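PDB 3I8B: xylulose kinase from Bifidobacterium adolescentis ATCC 15703, which probably catalyses the ATP-dependent phosphorylation of D-xylulose to D-xylulose 5-phosphate, as a member of the FGGY carbohydrate kinase family. Local coordinates for residues R4-G9 with E28-G33; D206-E211 with E304-D309; G312-F317 with L415-S420. One frame throughout, in Å; residues are numbered along the deposited sequence.

The three contacts follow one another along the chain. Contact 1 lies in the N-terminal FGGY domain and contact 3 in the C-terminal one. Their centres are about 35 Å apart, on opposite sides of the chain's centre. Contact 2 joins a loop of the N-terminal domain to a loop of the C-terminal one; its centre is about 33 Å from that of contact 1. Contacts 2 and 3 are neighbours, with centres about 13 Å apart. Asp309 OD2 of contact 2 lies 2.7 Å from Val314 N of contact 3, a probable hydrogen bond. Contacts 1 and 2 lie away from the predicted substrate-binding and catalytic residues and from the magnesium site. In contact 3 the side chain of Val314 is about 12 Å from that of Gln74, a predicted substrate-binding residue.

Contact 1 of 3, residues R4-G9 with E28-G33; sequences RTLVAG and ELVRFG
The guanidinium of Arg4 has CG2 of Val30 over one face. The methyl stands 3.3 Å above the plane, over the outer part of the group, and is 3.7 Å from Arg4 NH2. The two side chains meet head-on. The other guanidinium, that of Arg31, meets Leu6 obliquely: Leu6 CD1 is 3.9 Å from Arg31 NH1. Val30 CG2 does double duty, since it also packs on Leu6 CD2 at 3.7 Å. The Leu6 side chain lies roughly perpendicular to those of Val30 and Arg31. Val30 CG1 is anti to the backbone N (chi1 176°), which sets CG2 beside that nitrogen and in touch with both Arg4 and Leu6.

The two strands are not neighbours; strand 16-23 lies between strands 6-12 and 29-36 and is antiparallel to both. The CA atoms of Leu6 and Val30 are therefore 8.3 Å apart, and side chains bridge the gap. This is the edge of the N-terminal sheet in an actin-like ATPase fold, with strand 29-36 outermost.

Both arginines find their polar partners outside the two segments. Arg4 NH1 forms a salt bridge with Asp23 OD2. Arg31 NH2 is paired with Asp64 OD1 and also donates to Gly61 O, while Arg31 NE donates to Ala59 O. These bonds fix the rotation of the Arg31 guanidinium. Leu6 is buried and also touches Val21 of the intervening strand and Asp64.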
# COMPACT_ATOMS: atom_id res chain seq x y z
N ARG A 4 16.59 -29.81 0.76
CA ARG A 4 15.99 -28.70 1.48
C ARG A 4 15.02 -27.89 0.60
O ARG A 4 15.37 -27.46 -0.50
CB ARG A 4 17.05 -27.77 2.05
CG ARG A 4 16.52 -26.35 2.20
CD ARG A 4 17.08 -25.64 3.38
NE ARG A 4 18.32 -24.97 3.04
CZ ARG A 4 18.80 -23.93 3.71
NH1 ARG A 4 18.12 -23.42 4.73
NH2 ARG A 4 19.95 -23.39 3.33
N THR A 5 13.82 -27.68 1.11
CA THR A 5 12.76 -27.00 0.37
C THR A 5 12.90 -25.47 0.47
O THR A 5 12.95 -24.91 1.56
CB THR A 5 11.39 -27.43 0.87
OG1 THR A 5 11.35 -28.86 0.92
CG2 THR A 5 10.26 -26.93 -0.08
N LEU A 6 12.97 -24.83 -0.69
CA LEU A 6 13.19 -23.40 -0.77
C LEU A 6 11.99 -22.75 -1.46
O LEU A 6 11.37 -23.36 -2.33
CB LEU A 6 14.45 -23.11 -1.59
CG LEU A 6 15.80 -23.56 -1.02
CD1 LEU A 6 16.93 -23.19 -1.99
CD2 LEU A 6 16.04 -22.92 0.35
N VAL A 7 11.68 -21.52 -1.06
CA VAL A 7 10.76 -20.67 -1.80
C VAL A 7 11.48 -19.36 -2.13
O VAL A 7 12.61 -19.12 -1.68
CB VAL A 7 9.44 -20.36 -1.01
CG1 VAL A 7 8.64 -21.63 -0.76
CG2 VAL A 7 9.76 -19.66 0.29
N ALA A 8 10.82 -18.52 -2.91
CA ALA A 8 11.41 -17.23 -3.27
C ALA A 8 10.35 -16.16 -3.12
O ALA A 8 9.23 -16.30 -3.62
CB ALA A 8 11.95 -17.27 -4.68
N GLY A 9 10.71 -15.10 -2.41
CA GLY A 9 9.85 -13.94 -2.28
C GLY A 9 10.45 -12.87 -3.16
O GLY A 9 11.63 -12.52 -3.03
N GLU A 28 14.30 -18.56 7.02
CA GLU A 28 15.70 -18.14 6.96
C GLU A 28 16.13 -17.74 5.56
O GLU A 28 15.77 -18.40 4.58
CB GLU A 28 16.63 -19.25 7.47
CG GLU A 28 16.76 -19.30 8.97
CD GLU A 28 17.77 -20.34 9.42
OE1 GLU A 28 18.93 -20.29 8.94
OE2 GLU A 28 17.41 -21.20 10.26
N LEU A 29 16.90 -16.66 5.47
CA LEU A 29 17.44 -16.21 4.20
C LEU A 29 18.51 -17.19 3.76
O LEU A 29 19.36 -17.58 4.55
CB LEU A 29 18.02 -14.79 4.32
CG LEU A 29 18.52 -14.13 3.03
CD1 LEU A 29 18.33 -12.61 3.08
CD2 LEU A 29 19.97 -14.48 2.76
N VAL A 30 18.44 -17.60 2.49
CA VAL A 30 19.39 -18.56 1.93
C VAL A 30 20.24 -17.83 0.90
O VAL A 30 21.46 -17.84 0.98
CB VAL A 30 18.66 -19.78 1.34
CG1 VAL A 30 19.63 -20.75 0.65
CG2 VAL A 30 17.89 -20.50 2.43
N ARG A 31 19.59 -17.16 -0.05
CA ARG A 31 20.31 -16.29 -0.99
C ARG A 31 19.51 -15.01 -1.22
O ARG A 31 18.30 -14.97 -0.95
CB ARG A 31 20.56 -16.99 -2.33
CG ARG A 31 21.08 -18.42 -2.18
CD ARG A 31 21.52 -19.02 -3.51
NE ARG A 31 20.40 -19.31 -4.40
CZ ARG A 31 19.74 -20.47 -4.46
NH1 ARG A 31 20.06 -21.48 -3.65
NH2 ARG A 31 18.74 -20.61 -5.32
N PHE A 32 20.17 -13.98 -1.72
CA PHE A 32 19.51 -12.68 -1.96
C PHE A 32 20.12 -11.99 -3.16
O PHE A 32 21.30 -12.21 -3.48
CB PHE A 32 19.64 -11.80 -0.72
CG PHE A 32 18.86 -10.50 -0.80
CD1 PHE A 32 19.50 -9.32 -1.18
CD2 PHE A 32 17.53 -10.45 -0.45
CE1 PHE A 32 18.79 -8.12 -1.24
CE2 PHE A 32 16.82 -9.26 -0.50
CZ PHE A 32 17.45 -8.09 -0.90
N GLY A 33 19.32 -11.17 -3.84
CA GLY A 33 19.79 -10.43 -5.00
C GLY A 33 18.88 -9.24 -5.26
O GLY A 33 17.71 -9.24 -4.86

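Contact 2 of 3, residues D206-E211 with E304-D309; sequences DAASNE and ENPTYD
Ala208 CB is the point where the 206-211 turn touches the 304-309 loop. It lies 3.9 Å from Tyr308 OH and 4.2 Å from Pro306 CG. Both approaches are light van der Waals contacts at the surface. A water bridges the two segments. It donates to Asp206 OD1 at 2.7 Å and accepts from Tyr308 OH at 2.8 Å. Tyr308 CG lies beside its own backbone N (chi1 -64°), which brings the hydroxyl end of the ring close to Ala208 CB.

The second oxygen of Asp206 works within its own turn. Asp206 OD2 accepts from Ser209 OG at 2.6 Å, using its anti lone pair. Ser209 N also donates to Asp206 OD2, from 53° out of the carboxylate plane, making an Asx motif. Backbone bonds between Asp206 and Glu211 close the hairpin of strands 205-206 and 211-212. Asn210 and Glu211 both face Asp206 in a G1 beta bulge, and Asn210 takes the positive phi of 51°. Pro306 also packs on Tyr324 of strand 324-330, which is touched by Ala207 as well.

Between these two segments, the link is light packing on one methyl plus a bridging water. Asp206 receives three donated bonds, from Ser209 OG, Ser209 N and the water. That is consistent with an ionised carboxylate, with Tyr308 OH as the donor at the far end of the water bridge.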
# COMPACT_ATOMS: atom_id res chain seq x y z
N ASP A 206 -14.33 -5.00 -5.94
CA ASP A 206 -14.88 -5.00 -4.59
C ASP A 206 -14.60 -6.31 -3.85
O ASP A 206 -15.19 -7.35 -4.17
CB ASP A 206 -16.38 -4.72 -4.61
CG ASP A 206 -16.97 -4.67 -3.20
OD1 ASP A 206 -16.53 -3.82 -2.40
OD2 ASP A 206 -17.85 -5.49 -2.90
N ALA A 207 -13.71 -6.23 -2.87
CA ALA A 207 -13.23 -7.40 -2.11
C ALA A 207 -14.34 -8.08 -1.32
O ALA A 207 -14.41 -9.31 -1.29
CB ALA A 207 -12.08 -7.00 -1.17
N ALA A 208 -15.21 -7.30 -0.69
CA ALA A 208 -16.31 -7.87 0.06
C ALA A 208 -17.14 -8.84 -0.78
O ALA A 208 -17.51 -9.91 -0.31
CB ALA A 208 -17.20 -6.76 0.63
N SER A 209 -17.41 -8.47 -2.03
CA SER A 209 -18.22 -9.33 -2.89
C SER A 209 -17.40 -10.15 -3.88
O SER A 209 -17.95 -10.96 -4.62
CB SER A 209 -19.30 -8.52 -3.61
OG SER A 209 -18.72 -7.49 -4.39
N ASN A 210 -16.09 -9.95 -3.89
CA ASN A 210 -15.23 -10.54 -4.91
C ASN A 210 -15.74 -10.27 -6.34
O ASN A 210 -15.84 -11.18 -7.16
CB ASN A 210 -15.04 -12.05 -4.68
CG ASN A 210 -13.94 -12.63 -5.53
OD1 ASN A 210 -12.93 -11.98 -5.80
ND2 ASN A 210 -14.12 -13.87 -5.98
N GLU A 211 -16.06 -9.01 -6.61
CA GLU A 211 -16.56 -8.61 -7.92
C GLU A 211 -15.75 -7.48 -8.53
O GLU A 211 -15.56 -6.42 -7.90
CB GLU A 211 -18.01 -8.13 -7.82
CG GLU A 211 -18.95 -9.06 -7.07
CD GLU A 211 -19.54 -10.14 -7.95
OE1 GLU A 211 -20.72 -10.49 -7.75
OE2 GLU A 211 -18.81 -10.65 -8.85
N GLU A 304 -10.74 -7.78 10.69
CA GLU A 304 -11.52 -8.99 10.43
C GLU A 304 -12.58 -8.74 9.33
O GLU A 304 -12.75 -9.55 8.42
CB GLU A 304 -12.19 -9.48 11.72
CG GLU A 304 -13.04 -10.71 11.56
CD GLU A 304 -12.21 -11.96 11.33
OE1 GLU A 304 -11.00 -11.94 11.60
OE2 GLU A 304 -12.78 -12.97 10.86
N ASN A 305 -13.26 -7.59 9.42
CA ASN A 305 -14.38 -7.27 8.54
C ASN A 305 -14.04 -6.10 7.61
O ASN A 305 -13.09 -5.37 7.89
CB ASN A 305 -15.62 -6.94 9.37
CG ASN A 305 -16.06 -8.12 10.24
OD1 ASN A 305 -16.20 -7.99 11.46
ND2 ASN A 305 -16.26 -9.27 9.62
N PRO A 306 -14.80 -5.94 6.51
CA PRO A 306 -14.58 -4.79 5.62
C PRO A 306 -14.65 -3.49 6.42
O PRO A 306 -15.35 -3.46 7.43
CB PRO A 306 -15.76 -4.86 4.65
CG PRO A 306 -16.15 -6.31 4.63
CD PRO A 306 -15.84 -6.86 6.00
N THR A 307 -13.95 -2.46 5.97
CA THR A 307 -13.93 -1.16 6.65
C THR A 307 -14.29 -0.05 5.67
O THR A 307 -13.84 -0.04 4.52
CB THR A 307 -12.54 -0.87 7.27
OG1 THR A 307 -11.54 -0.95 6.25
CG2 THR A 307 -12.21 -1.87 8.37
N TYR A 308 -15.11 0.90 6.14
CA TYR A 308 -15.68 1.93 5.27
C TYR A 308 -15.57 3.33 5.87
O TYR A 308 -16.44 3.76 6.62
CB TYR A 308 -17.15 1.60 4.98
CG TYR A 308 -17.36 0.32 4.20
CD1 TYR A 308 -17.17 0.30 2.83
CD2 TYR A 308 -17.76 -0.85 4.83
CE1 TYR A 308 -17.35 -0.86 2.10
CE2 TYR A 308 -17.95 -2.02 4.11
CZ TYR A 308 -17.74 -2.02 2.74
OH TYR A 308 -17.93 -3.16 2.01
N ASP A 309 -14.50 4.05 5.55
CA ASP A 309 -14.39 5.45 5.94
C ASP A 309 -15.12 6.35 4.93
O ASP A 309 -14.54 6.74 3.93
CB ASP A 309 -12.92 5.86 6.07
CG ASP A 309 -12.75 7.35 6.32
OD1 ASP A 309 -13.76 8.03 6.61
OD2 ASP A 309 -11.60 7.84 6.21
O HOH W 1 -18.40 -2.86 -0.69

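Contact 3 of 3, residues G312-F317 with L415-S420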
# COMPACT_ATOMS: atom_id res chain seq x y z
N GLY A 312 -13.44 9.11 3.10
CA GLY A 312 -12.51 8.92 2.01
C GLY A 312 -11.07 9.21 2.38
O GLY A 312 -10.23 9.46 1.50
N ALA A 313 -10.76 9.19 3.67
CA ALA A 313 -9.38 9.33 4.13
C ALA A 313 -8.72 7.95 4.17
O ALA A 313 -7.69 7.71 3.54
CB ALA A 313 -9.33 9.98 5.51
N VAL A 314 -9.31 7.06 4.95
CA VAL A 314 -8.76 5.72 5.08
C VAL A 314 -9.18 4.86 3.89
O VAL A 314 -10.37 4.73 3.60
CB VAL A 314 -9.20 5.06 6.41
CG1 VAL A 314 -8.35 3.82 6.67
CG2 VAL A 314 -9.06 6.04 7.56
N SER A 315 -8.19 4.30 3.21
CA SER A 315 -8.42 3.33 2.14
C SER A 315 -8.97 2.00 2.69
O SER A 315 -8.57 1.53 3.75
CB SER A 315 -7.10 3.05 1.41
OG SER A 315 -6.63 4.19 0.71
N GLY A 316 -9.87 1.39 1.93
CA GLY A 316 -10.42 0.11 2.30
C GLY A 316 -9.85 -1.02 1.46
O GLY A 316 -10.54 -1.57 0.59
N PHE A 317 -8.59 -1.36 1.71
CA PHE A 317 -7.93 -2.42 0.97
C PHE A 317 -8.14 -3.76 1.65
O PHE A 317 -8.64 -3.83 2.78
CB PHE A 317 -6.42 -2.15 0.85
CG PHE A 317 -6.08 -0.89 0.11
CD1 PHE A 317 -6.99 -0.30 -0.77
CD2 PHE A 317 -4.83 -0.29 0.28
CE1 PHE A 317 -6.66 0.87 -1.44
CE2 PHE A 317 -4.50 0.87 -0.41
CZ PHE A 317 -5.41 1.45 -1.27
N LEU A 415 -5.04 5.91 14.28
CA LEU A 415 -5.47 4.71 15.00
C LEU A 415 -6.94 4.83 15.45
O LEU A 415 -7.72 3.89 15.32
CB LEU A 415 -4.55 4.44 16.19
CG LEU A 415 -3.25 3.66 15.96
CD1 LEU A 415 -2.55 4.05 14.67
CD2 LEU A 415 -2.32 3.79 17.17
N GLU A 416 -7.31 6.01 15.95
CA GLU A 416 -8.67 6.23 16.42
C GLU A 416 -9.68 6.22 15.28
O GLU A 416 -10.80 5.74 15.44
CB GLU A 416 -8.75 7.56 17.17
CG GLU A 416 -7.93 7.57 18.43
CD GLU A 416 -8.30 6.44 19.36
OE1 GLU A 416 -9.46 5.99 19.28
OE2 GLU A 416 -7.44 6.00 20.15
N LEU A 417 -9.29 6.76 14.13
CA LEU A 417 -10.15 6.73 12.97
C LEU A 417 -10.36 5.29 12.48
O LEU A 417 -11.49 4.88 12.18
CB LEU A 417 -9.55 7.58 11.86
CG LEU A 417 -10.36 7.73 10.58
CD1 LEU A 417 -11.72 8.33 10.86
CD2 LEU A 417 -9.58 8.59 9.61
N ILE A 418 -9.28 4.52 12.41
CA ILE A 418 -9.40 3.12 12.00
C ILE A 418 -10.29 2.35 12.98
O ILE A 418 -11.19 1.63 12.57
CB ILE A 418 -8.03 2.44 11.82
CG1 ILE A 418 -7.33 3.03 10.59
CG2 ILE A 418 -8.19 0.91 11.71
CD1 ILE A 418 -5.87 2.63 10.40
N ARG A 419 -10.05 2.53 14.27
CA ARG A 419 -10.93 1.96 15.29
C ARG A 419 -12.39 2.33 15.07
O ARG A 419 -13.28 1.50 15.26
CB ARG A 419 -10.49 2.40 16.70
CG ARG A 419 -9.16 1.85 17.13
CD ARG A 419 -8.86 2.25 18.57
NE ARG A 419 -7.73 1.51 19.13
CZ ARG A 419 -6.62 2.06 19.59
NH1 ARG A 419 -6.46 3.37 19.58
NH2 ARG A 419 -5.66 1.28 20.07
N SER A 420 -12.63 3.57 14.66
CA SER A 420 -13.99 4.06 14.46
C SER A 420 -14.68 3.36 13.29
O SER A 420 -15.91 3.35 13.20
CB SER A 420 -14.00 5.58 14.24
OG SER A 420 -13.79 5.90 12.87
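Residues 312-317 lead into an edge strand, and 415-420 belong to the long helix 396-420. The two backbones come closest at Val314 and Ile418, whose CA atoms are 7.4 Å apart. The backbone of the first segment is held from the preceding loop, where Asp309 OD2 accepts from Ala313 N as well as from Val314 N. Within the helix, Arg419 N bonds to Leu415 O and Ser420 N to Glu416 O.

Val314 carries most of the contact. Its two methyls divide the work. CG2 meets Leu417 CD2 at 3.3 Å, tighter than usual for two carbons, and the two side chains run alongside one another, pointing opposite ways. CG1 meets Ile418 CG1 at 4.1 Å, with the two side chains roughly perpendicular. Leu417 CG is anti to the backbone N (chi1 -177°), which carries its CD2 methyl to Val314. The same methyl touches Ala313 CB at 4.3 Å. Ser420 OG bonds to Leu417 O at 2.6 Å, in the carbonyl plane and on a lone pair.

The contact packs helix 396-420 on the segment around Val314 that runs into strand 315-318, outermost in the seven-stranded sheet of the C-terminal half. Ser315 and Phe317 pair through their backbones with Leu327 and Leu325 of strand 324-330. Val314 and Ile418 both touch Pro326 of that adjoining strand.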